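Local coordinates for 4-alpha-glucanotransferase (Corynebacterium glutamicum, PDB 5B68), which belongs to the amylomaltase (disproportionating enzyme) family of glucanotransferases, with an N-terminal beta-sandwich domain and a TIM-barrel-type domain, at residues Pro543-Gln546 with Glu547-Arg550. Numbering follows the deposited sequence.
With SO4 (sulfate ion), chain I.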
loop_
_atom_site.group_PDB
_atom_site.type_symbol
_atom_site.label_atom_id
_atom_site.label_comp_id
_atom_site.label_asym_id
_atom_site.label_seq_id
_atom_site.Cartn_x
_atom_site.Cartn_y
_atom_site.Cartn_z
ATOM N N PRO A 543 20.441 13.108 -17.290
ATOM C CA PRO A 543 19.286 13.309 -16.414
ATOM C C PRO A 543 18.127 14.012 -17.070
ATOM O O PRO A 543 18.286 14.832 -17.992
ATOM C CB PRO A 543 19.862 14.162 -15.272
ATOM C CG PRO A 543 21.353 13.889 -15.284
ATOM C CD PRO A 543 21.628 13.830 -16.786
ATOM N N ARG A 544 16.946 13.749 -16.529
ATOM C CA ARG A 544 15.756 14.404 -16.995
ATOM C C ARG A 544 15.768 15.941 -16.779
ATOM O O ARG A 544 16.059 16.406 -15.676
ATOM C CB ARG A 544 14.525 13.818 -16.274
ATOM C CG ARG A 544 13.197 14.254 -16.895
ATOM C CD ARG A 544 12.026 13.621 -16.127
ATOM N NE ARG A 544 11.994 12.165 -16.392
ATOM C CZ ARG A 544 11.354 11.592 -17.405
ATOM N NH1 ARG A 544 11.432 10.251 -17.539
ATOM N NH2 ARG A 544 10.624 12.278 -18.264
ATOM N N ARG A 545 15.393 16.691 -17.790
ATOM C CA ARG A 545 15.355 18.160 -17.641
ATOM C C ARG A 545 14.112 18.579 -16.836
ATOM O O ARG A 545 13.050 17.887 -16.824
ATOM C CB ARG A 545 15.315 18.877 -18.996
ATOM C CG ARG A 545 16.523 18.588 -19.931
ATOM C CD ARG A 545 16.275 19.257 -21.277
ATOM N NE ARG A 545 16.465 20.709 -21.199
ATOM C CZ ARG A 545 17.678 21.290 -21.222
ATOM N NH1 ARG A 545 17.770 22.619 -21.146
ATOM N NH2 ARG A 545 18.809 20.542 -21.300
ATOM N N GLN A 546 14.183 19.756 -16.253
ATOM C CA GLN A 546 13.067 20.229 -15.446
ATOM C C GLN A 546 11.753 20.131 -16.161
ATOM O O GLN A 546 10.721 19.658 -15.587
ATOM C CB GLN A 546 13.288 21.662 -14.988
ATOM C CG GLN A 546 12.230 22.187 -14.050
ATOM C CD GLN A 546 12.671 23.522 -13.516
ATOM O OE1 GLN A 546 12.681 24.516 -14.246
ATOM N NE2 GLN A 546 13.042 23.543 -12.252
ATOM N N GLU A 547 11.732 20.640 -17.398
ATOM C CA GLU A 547 10.522 20.706 -18.173
ATOM C C GLU A 547 10.020 19.330 -18.656
ATOM O O GLU A 547 8.899 19.219 -19.078
ATOM C CB GLU A 547 10.670 21.633 -19.363
ATOM C CG GLU A 547 11.707 21.211 -20.423
ATOM C CD GLU A 547 13.110 21.698 -20.142
ATOM O OE1 GLU A 547 13.894 21.719 -21.130
ATOM O OE2 GLU A 547 13.465 21.971 -18.959
ATOM N N GLU A 548 10.813 18.312 -18.511
ATOM C CA GLU A 548 10.399 16.955 -18.948
ATOM C C GLU A 548 9.786 16.120 -17.831
ATOM O O GLU A 548 9.503 14.956 -18.077
ATOM C CB GLU A 548 11.625 16.187 -19.482
ATOM C CG GLU A 548 12.171 16.761 -20.791
ATOM C CD GLU A 548 13.529 16.232 -21.208
ATOM O OE1 GLU A 548 14.295 15.644 -20.425
ATOM O OE2 GLU A 548 13.861 16.479 -22.386
ATOM N N TYR A 549 9.664 16.664 -16.618
ATOM C CA TYR A 549 9.045 15.959 -15.520
ATOM C C TYR A 549 7.538 15.922 -15.847
ATOM O O TYR A 549 6.925 16.930 -16.296
ATOM C CB TYR A 549 9.412 16.559 -14.126
ATOM C CG TYR A 549 10.699 16.081 -13.530
ATOM C CD1 TYR A 549 11.927 16.501 -14.043
ATOM C CD2 TYR A 549 10.718 15.136 -12.540
ATOM C CE1 TYR A 549 13.081 16.018 -13.529
ATOM C CE2 TYR A 549 11.876 14.678 -11.997
ATOM C CZ TYR A 549 13.068 15.109 -12.509
ATOM O OH TYR A 549 14.233 14.603 -12.020
ATOM N N ARG A 550 6.966 14.713 -15.702
ATOM C CA ARG A 550 5.554 14.441 -15.961
ATOM C C ARG A 550 4.696 15.286 -15.026
ATOM O O ARG A 550 4.930 15.303 -13.807
ATOM C CB ARG A 550 5.221 12.986 -15.583
ATOM C CG ARG A 550 5.239 11.953 -16.658
ATOM C CD ARG A 550 4.601 10.663 -16.085
ATOM N NE ARG A 550 3.127 10.760 -16.105
ATOM C CZ ARG A 550 2.281 9.950 -15.447
ATOM N NH1 ARG A 550 2.725 8.960 -14.656
ATOM N NH2 ARG A 550 0.975 10.135 -15.572
HETATM S S SO4 I . 8.771 9.670 -20.194
HETATM O O1 SO4 I . 7.768 10.672 -19.730
HETATM O O2 SO4 I . 8.609 9.412 -21.663
HETATM O O3 SO4 I . 10.167 10.119 -19.975
HETATM O O4 SO4 I . 8.569 8.470 -19.356
HETATM O O HOH W 1 16.470 15.240 -13.263
#
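R544 lays its CD over one face of the Y549 ring, 3.7 Å from the ring centroid, in a CH-pi contact. This is the close-packed side, and Y549 is buried. R544 CG runs anti to the backbone N (chi1 -169°) and also packs against E548 CB. A later bend at chi3 turns the guanidinium toward E548 O, and R544 NH2 donates a hydrogen bond to E548 O at 2.9 Å, from above the carbonyl plane. A water in the plane of the Y549 ring, at its edge, bridges R544 O and Y549 OH. The backbone here makes a short 3-10 turn in the loop between barrel strands 528-531 and 553-556, with E548 N bonded to R545 O at 2.8 Å. E548 OE1 reaches back to R545 N at 3.0 Å, nearly straight at 169°. The same carboxylate also takes bonds from S537 and S539, so several donors fix its rotation. The outer side is looser. There E547, solvent-exposed, lies alongside R545, and its OE1 accepts a hydrogen bond from R545 NE at 2.8 Å, as part of a salt bridge. R544 also salt-bridges E535 through NE, while NH1 and NH2 both hold sulfate O3, the former at 2.7 Å. The sulfate probably comes from the crystallisation liquor.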